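Long-range contact in sucrose 6(F)-phosphate phosphorylase (Thermoanaerobacterium thermosaccharolyticum DSM 571, PDB 6S9V), which is a bacterial phosphorylase of the alpha-amylase family, built around a closed eight-stranded parallel beta barrel with surrounding helices: residues A[126-137]-A[163-171]. Residues are numbered along the deposited sequence; the frame is centred on the assembly and turned at random.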
ATOM      1  N   ILE A 126       0.673 -21.032 -14.176  1.00 24.94           N
ATOM      2  CA  ILE A 126       0.285 -20.656 -15.543  1.00 26.36           C
ATOM      3  C   ILE A 126       1.395 -21.163 -16.456  1.00 25.94           C
ATOM      4  O   ILE A 126       2.275 -20.428 -16.905  1.00 24.95           O
ATOM      5  CB  ILE A 126       0.040 -19.148 -15.685  1.00 28.31           C
ATOM      6  CG1 ILE A 126      -1.004 -18.671 -14.671  1.00 26.82           C
ATOM      7  CG2 ILE A 126      -0.415 -18.817 -17.102  1.00 31.46           C
ATOM      8  CD1 ILE A 126      -1.219 -17.162 -14.661  1.00 24.28           C
ATOM      9  N   THR A 127       1.375 -22.467 -16.707  1.00 27.84           N
ATOM     10  CA  THR A 127       2.172 -23.011 -17.796  1.00 31.25           C
ATOM     11  C   THR A 127       1.684 -22.391 -19.102  1.00 32.71           C
ATOM     12  O   THR A 127       0.486 -22.147 -19.280  1.00 30.45           O
ATOM     13  CB  THR A 127       2.071 -24.534 -17.829  1.00 32.41           C
ATOM     14  OG1 THR A 127       0.705 -24.931 -17.662  1.00 33.13           O
ATOM     15  CG2 THR A 127       2.917 -25.146 -16.711  1.00 31.28           C
ATOM     16  N   LEU A 128       2.616 -22.099 -20.010  1.00 35.18           N
ATOM     17  CA  LEU A 128       2.261 -21.283 -21.167  1.00 36.26           C
ATOM     18  C   LEU A 128       1.267 -21.977 -22.097  1.00 37.80           C
ATOM     19  O   LEU A 128       0.654 -21.305 -22.933  1.00 37.93           O
ATOM     20  CB  LEU A 128       3.510 -20.887 -21.957  1.00 35.18           C
ATOM     21  CG  LEU A 128       4.539 -20.002 -21.247  1.00 34.95           C
ATOM     22  CD1 LEU A 128       5.391 -19.276 -22.285  1.00 37.54           C
ATOM     23  CD2 LEU A 128       3.931 -19.018 -20.288  1.00 33.38           C
ATOM     24  N   ASP A 129       1.100 -23.297 -21.989  1.00 37.13           N
ATOM     25  CA  ASP A 129       0.087 -23.971 -22.794  1.00 37.11           C
ATOM     26  C   ASP A 129      -1.327 -23.518 -22.444  1.00 37.20           C
ATOM     27  O   ASP A 129      -2.255 -23.773 -23.217  1.00 38.41           O
ATOM     28  CB  ASP A 129       0.201 -25.489 -22.646  1.00 37.80           C
ATOM     29  CG  ASP A 129       0.052 -25.957 -21.214  1.00 44.73           C
ATOM     30  OD1 ASP A 129      -0.003 -25.111 -20.297  1.00 47.41           O
ATOM     31  OD2 ASP A 129      -0.021 -27.188 -21.007  1.00 49.95           O
ATOM     32  N   LYS A 130      -1.519 -22.880 -21.289  1.00 35.18           N
ATOM     33  CA  LYS A 130      -2.815 -22.309 -20.943  1.00 35.03           C
ATOM     34  C   LYS A 130      -3.110 -21.017 -21.695  1.00 38.13           C
ATOM     35  O   LYS A 130      -4.266 -20.581 -21.713  1.00 39.76           O
ATOM     36  CB  LYS A 130      -2.901 -22.059 -19.434  1.00 30.96           C
ATOM     37  CG  LYS A 130      -2.896 -23.334 -18.590  1.00 30.63           C
ATOM     38  CD  LYS A 130      -2.929 -23.017 -17.100  1.00 30.41           C
ATOM     39  CE  LYS A 130      -3.176 -24.258 -16.252  1.00 29.79           C
ATOM     40  NZ  LYS A 130      -3.174 -23.958 -14.774  1.00 28.57           N
ATOM     41  N   LEU A 131      -2.102 -20.406 -22.322  1.00 37.53           N
ATOM     42  CA  LEU A 131      -2.274 -19.169 -23.077  1.00 36.79           C
ATOM     43  C   LEU A 131      -2.109 -19.354 -24.575  1.00 35.29           C
ATOM     44  O   LEU A 131      -2.724 -18.617 -25.346  1.00 37.64           O
ATOM     45  CB  LEU A 131      -1.276 -18.116 -22.589  1.00 40.48           C
ATOM     46  CG  LEU A 131      -1.507 -17.674 -21.140  1.00 43.32           C
ATOM     47  CD1 LEU A 131      -0.313 -16.877 -20.626  1.00 43.69           C
ATOM     48  CD2 LEU A 131      -2.797 -16.871 -21.011  1.00 44.76           C
ATOM     49  N   TRP A 132      -1.279 -20.303 -25.002  1.00 35.44           N
ATOM     50  CA  TRP A 132      -1.013 -20.565 -26.410  1.00 41.00           C
ATOM     51  C   TRP A 132      -1.137 -22.067 -26.617  1.00 47.01           C
ATOM     52  O   TRP A 132      -0.700 -22.852 -25.770  1.00 45.07           O
ATOM     53  CB  TRP A 132       0.368 -20.059 -26.819  1.00 41.65           C
ATOM     54  CG  TRP A 132       0.469 -18.562 -26.811  1.00 40.28           C
ATOM     55  CD1 TRP A 132      -0.134 -17.692 -27.676  1.00 39.79           C
ATOM     56  CD2 TRP A 132       1.191 -17.757 -25.870  1.00 39.42           C
ATOM     57  NE1 TRP A 132       0.182 -16.397 -27.340  1.00 40.89           N
ATOM     58  CE2 TRP A 132       0.994 -16.410 -26.235  1.00 39.23           C
ATOM     59  CE3 TRP A 132       1.992 -18.046 -24.761  1.00 39.30           C
ATOM     60  CZ2 TRP A 132       1.568 -15.357 -25.533  1.00 37.82           C
ATOM     61  CZ3 TRP A 132       2.557 -17.001 -24.062  1.00 38.39           C
ATOM     62  CH2 TRP A 132       2.343 -15.671 -24.450  1.00 37.60           C
ATOM     63  N   LYS A 133      -1.712 -22.465 -27.756  1.00 56.20           N
ATOM     64  CA  LYS A 133      -1.975 -23.879 -28.005  1.00 64.27           C
ATOM     65  C   LYS A 133      -0.742 -24.745 -27.772  1.00 56.93           C
ATOM     66  O   LYS A 133      -0.833 -25.810 -27.149  1.00 54.23           O
ATOM     67  CB  LYS A 133      -2.494 -24.090 -29.430  1.00 79.15           C
ATOM     68  CG  LYS A 133      -2.712 -25.566 -29.765  1.00 88.68           C
ATOM     69  CD  LYS A 133      -3.236 -25.788 -31.173  1.00 94.65           C
ATOM     70  CE  LYS A 133      -3.647 -27.244 -31.374  1.00 97.20           C
ATOM     71  NZ  LYS A 133      -2.504 -28.194 -31.316  1.00 97.72           N
ATOM     72  N   ASP A 134       0.414 -24.313 -28.269  1.00 54.67           N
ATOM     73  CA  ASP A 134       1.634 -25.106 -28.190  1.00 55.95           C
ATOM     74  C   ASP A 134       2.597 -24.639 -27.106  1.00 53.05           C
ATOM     75  O   ASP A 134       3.751 -25.079 -27.091  1.00 54.82           O
ATOM     76  CB  ASP A 134       2.341 -25.095 -29.548  1.00 61.34           C
ATOM     77  CG  ASP A 134       2.517 -23.692 -30.101  1.00 63.07           C
ATOM     78  OD1 ASP A 134       2.128 -22.724 -29.409  1.00 60.86           O
ATOM     79  OD2 ASP A 134       3.041 -23.560 -31.227  1.00 64.93           O
ATOM     80  N   GLY A 135       2.156 -23.771 -26.201  1.00 48.12           N
ATOM     81  CA  GLY A 135       3.028 -23.289 -25.152  1.00 42.88           C
ATOM     82  C   GLY A 135       4.179 -22.437 -25.630  1.00 41.50           C
ATOM     83  O   GLY A 135       5.128 -22.212 -24.878  1.00 41.19           O
ATOM     84  N   LYS A 136       4.113 -21.939 -26.862  1.00 42.62           N
ATOM     85  CA  LYS A 136       5.180 -21.125 -27.419  1.00 46.10           C
ATOM     86  C   LYS A 136       4.793 -19.659 -27.320  1.00 42.76           C
ATOM     87  O   LYS A 136       3.711 -19.289 -27.801  1.00 41.18           O
ATOM     88  CB  LYS A 136       5.437 -21.507 -28.872  1.00 55.85           C
ATOM     89  CG  LYS A 136       5.979 -22.918 -29.055  1.00 66.23           C
ATOM     90  CD  LYS A 136       6.234 -23.225 -30.527  1.00 78.34           C
ATOM     91  CE  LYS A 136       6.737 -24.647 -30.730  1.00 87.43           C
ATOM     92  NZ  LYS A 136       8.114 -24.848 -30.208  1.00 92.09           N
ATOM     93  N   PRO A 137       5.598 -18.801 -26.693  1.00 41.92           N
ATOM     94  CA  PRO A 137       5.220 -17.386 -26.603  1.00 41.54           C
ATOM     95  C   PRO A 137       5.235 -16.716 -27.969  1.00 42.25           C
ATOM     96  O   PRO A 137       6.016 -17.069 -28.855  1.00 44.21           O
ATOM     97  CB  PRO A 137       6.286 -16.784 -25.679  1.00 41.38           C
ATOM     98  CG  PRO A 137       7.443 -17.699 -25.779  1.00 41.94           C
ATOM     99  CD  PRO A 137       6.885 -19.073 -26.030  1.00 42.08           C
ATOM    100  N   GLU A 163      13.053 -31.856 -19.327  1.00 48.98           N
ATOM    101  CA  GLU A 163      12.491 -30.917 -20.280  1.00 60.28           C
ATOM    102  C   GLU A 163      12.486 -29.506 -19.707  1.00 53.83           C
ATOM    103  O   GLU A 163      12.408 -29.305 -18.492  1.00 46.38           O
ATOM    104  CB  GLU A 163      11.067 -31.337 -20.639  1.00 85.34           C
ATOM    105  CG  GLU A 163      10.992 -32.584 -21.504  1.00108.65           C
ATOM    106  CD  GLU A 163       9.589 -33.151 -21.592  1.00124.68           C
ATOM    107  OE1 GLU A 163       8.662 -32.545 -21.014  1.00128.51           O
ATOM    108  OE2 GLU A 163       9.414 -34.208 -22.234  1.00131.49           O
ATOM    109  N   GLU A 164      12.578 -28.523 -20.597  1.00 59.72           N
ATOM    110  CA  GLU A 164      12.449 -27.127 -20.209  1.00 58.93           C
ATOM    111  C   GLU A 164      10.976 -26.748 -20.245  1.00 50.42           C
ATOM    112  O   GLU A 164      10.253 -27.119 -21.174  1.00 49.13           O
ATOM    113  CB  GLU A 164      13.241 -26.208 -21.141  1.00 65.87           C
ATOM    114  CG  GLU A 164      14.741 -26.465 -21.188  1.00 72.22           C
ATOM    115  CD  GLU A 164      15.443 -26.140 -19.885  1.00 76.82           C
ATOM    116  OE1 GLU A 164      14.774 -25.674 -18.941  1.00 78.00           O
ATOM    117  OE2 GLU A 164      16.672 -26.348 -19.808  1.00 79.64           O
ATOM    118  N   GLU A 165      10.536 -26.016 -19.228  1.00 45.94           N
ATOM    119  CA  GLU A 165       9.151 -25.583 -19.122  1.00 43.16           C
ATOM    120  C   GLU A 165       9.112 -24.112 -18.752  1.00 35.57           C
ATOM    121  O   GLU A 165       9.807 -23.678 -17.825  1.00 31.89           O
ATOM    122  CB  GLU A 165       8.366 -26.389 -18.082  1.00 46.76           C
ATOM    123  CG  GLU A 165       6.874 -26.077 -18.092  1.00 49.59           C
ATOM    124  CD  GLU A 165       6.029 -27.236 -18.577  1.00 54.74           C
ATOM    125  OE1 GLU A 165       6.195 -28.357 -18.053  1.00 56.81           O
ATOM    126  OE2 GLU A 165       5.202 -27.026 -19.489  1.00 57.66           O
ATOM    127  N   LYS A 166       8.275 -23.361 -19.451  1.00 33.39           N
ATOM    128  CA  LYS A 166       8.046 -21.957 -19.158  1.00 32.31           C
ATOM    129  C   LYS A 166       6.760 -21.805 -18.366  1.00 30.80           C
ATOM    130  O   LYS A 166       5.760 -22.467 -18.656  1.00 32.88           O
ATOM    131  CB  LYS A 166       7.960 -21.144 -20.450  1.00 35.39           C
ATOM    132  CG  LYS A 166       9.267 -21.057 -21.206  1.00 38.72           C
ATOM    133  CD  LYS A 166       9.123 -20.205 -22.457  1.00 42.11           C
ATOM    134  CE  LYS A 166      10.481 -19.856 -23.043  1.00 43.34           C
ATOM    135  NZ  LYS A 166      11.034 -20.969 -23.841  1.00 44.04           N
ATOM    136  N   VAL A 167       6.806 -20.959 -17.336  1.00 27.64           N
ATOM    137  CA  VAL A 167       5.628 -20.601 -16.562  1.00 25.88           C
ATOM    138  C   VAL A 167       5.595 -19.085 -16.430  1.00 24.42           C
ATOM    139  O   VAL A 167       6.631 -18.412 -16.459  1.00 24.22           O
ATOM    140  CB  VAL A 167       5.588 -21.260 -15.163  1.00 28.62           C
ATOM    141  CG1 VAL A 167       5.591 -22.773 -15.291  1.00 31.03           C
ATOM    142  CG2 VAL A 167       6.748 -20.780 -14.317  1.00 30.98           C
ATOM    143  N   TRP A 168       4.392 -18.550 -16.278  1.00 24.31           N
ATOM    144  CA  TRP A 168       4.217 -17.109 -16.199  1.00 24.50           C
ATOM    145  C   TRP A 168       4.812 -16.565 -14.905  1.00 23.44           C
ATOM    146  O   TRP A 168       4.581 -17.105 -13.815  1.00 24.09           O
ATOM    147  CB  TRP A 168       2.731 -16.769 -16.300  1.00 26.15           C
ATOM    148  CG  TRP A 168       2.454 -15.453 -16.943  1.00 27.78           C
ATOM    149  CD1 TRP A 168       2.141 -14.276 -16.325  1.00 27.65           C
ATOM    150  CD2 TRP A 168       2.508 -15.171 -18.344  1.00 30.69           C
ATOM    151  NE1 TRP A 168       1.972 -13.280 -17.261  1.00 28.75           N
ATOM    152  CE2 TRP A 168       2.197 -13.806 -18.508  1.00 30.90           C
ATOM    153  CE3 TRP A 168       2.784 -15.943 -19.476  1.00 35.78           C
ATOM    154  CZ2 TRP A 168       2.146 -13.198 -19.762  1.00 34.53           C
ATOM    155  CZ3 TRP A 168       2.735 -15.336 -20.724  1.00 40.56           C
ATOM    156  CH2 TRP A 168       2.420 -13.976 -20.853  1.00 38.87           C
ATOM    157  N   THR A 169       5.582 -15.482 -15.032  1.00 21.89           N
ATOM    158  CA  THR A 169       6.171 -14.790 -13.884  1.00 21.77           C
ATOM    159  C   THR A 169       6.099 -13.300 -14.211  1.00 21.93           C
ATOM    160  O   THR A 169       6.953 -12.781 -14.936  1.00 22.60           O
ATOM    161  CB  THR A 169       7.604 -15.244 -13.607  1.00 22.96           C
ATOM    162  OG1 THR A 169       8.444 -14.978 -14.741  1.00 23.67           O
ATOM    163  CG2 THR A 169       7.633 -16.742 -13.311  1.00 22.75           C
ATOM    164  N   THR A 170       5.061 -12.631 -13.697  1.00 21.08           N
ATOM    165  CA  THR A 170       4.873 -11.208 -13.965  1.00 21.97           C
ATOM    166  C   THR A 170       6.009 -10.378 -13.386  1.00 21.22           C
ATOM    167  O   THR A 170       6.458  -9.411 -14.008  1.00 21.50           O
ATOM    168  CB  THR A 170       3.535 -10.741 -13.382  1.00 24.09           C
ATOM    169  OG1 THR A 170       2.457 -11.371 -14.078  1.00 23.80           O
ATOM    170  CG2 THR A 170       3.391  -9.229 -13.484  1.00 27.28           C
ATOM    171  N   PHE A 171       6.465 -10.725 -12.185  1.00 22.01           N
ATOM    172  CA  PHE A 171       7.479  -9.977 -11.462  1.00 24.77           C
ATOM    173  C   PHE A 171       8.717 -10.836 -11.241  1.00 24.67           C
ATOM    174  O   PHE A 171       8.666 -12.065 -11.289  1.00 24.57           O
ATOM    175  CB  PHE A 171       6.955  -9.509 -10.098  1.00 24.79           C
ATOM    176  CG  PHE A 171       5.717  -8.683 -10.177  1.00 23.37           C
ATOM    177  CD1 PHE A 171       5.796  -7.347 -10.507  1.00 22.42           C
ATOM    178  CD2 PHE A 171       4.469  -9.243  -9.923  1.00 23.93           C
ATOM    179  CE1 PHE A 171       4.662  -6.568 -10.565  1.00 25.31           C
ATOM    180  CE2 PHE A 171       3.328  -8.470  -9.994  1.00 24.52           C
ATOM    181  CZ  PHE A 171       3.423  -7.133 -10.327  1.00 25.25           C
TER
HETATM  182  O   HOH W   1       2.720 -19.231 -13.399  1.00 23.60           O
HETATM  183  O   HOH W   2       3.248 -25.370 -21.169  1.00 47.84           O
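Thr127 and Val167 form a single antiparallel bridge, a non-hydrogen-bonded pair, joining loop 126-137 to strand 164-168, whose other side pairs with strand 153-157. The contact is largely buried, in the excursion between barrel strands 92-97 and 207-210, probably domain B of the alpha-amylase family. Flanking the bridge, Trp168 N donates to Ile126 O at 2.9 Å (N-H...O angle 155°), while the bond from Leu128 N to Lys166 O is weak at 3.4 Å. A water accepts from Ile126 N and donates to Trp168 O, replacing the direct bond of a regular sheet.

Trp168 dominates the apolar side, meeting four apolar residues. Ile126 CB packs 3.6 Å from Trp168 CB. Leu131 CD1 lies over one face of the six-membered ring of Trp168, 3.8 Å from the centroid, in a CH-pi contact; chi1 (-65°) puts CG anti to the carbonyl carbon, beside the backbone N, and a nearly anti second torsion extends CD1 over the ring. Leu128 forks: CD2 abuts the ring edge in plane, 3.4 Å from Trp168 CE3, whereas CD1 rests on the aliphatic chain of Lys166. The six-membered rings of Trp132 and Trp168 meet rim to rim, planes at 43°, leaving Trp132 NE1 to donate to Asp141.

On the other face of the strand, Thr127 suits a mixed setting: its methyl CG2 packs 3.8 Å from Val167 CG1, and its hydroxyl OG1 donates to Asp129 OD1 at 2.7 Å. A second water links Asp129 N to Glu165 OE2. Arg117 forms salt bridges with both Asp129 and Glu165, probably offsetting their repulsion. One good backbone bond and one weak one thus set the register locally, while apolar packing around the indole and a shared arginine with water hold the loop on opposite faces of the strand.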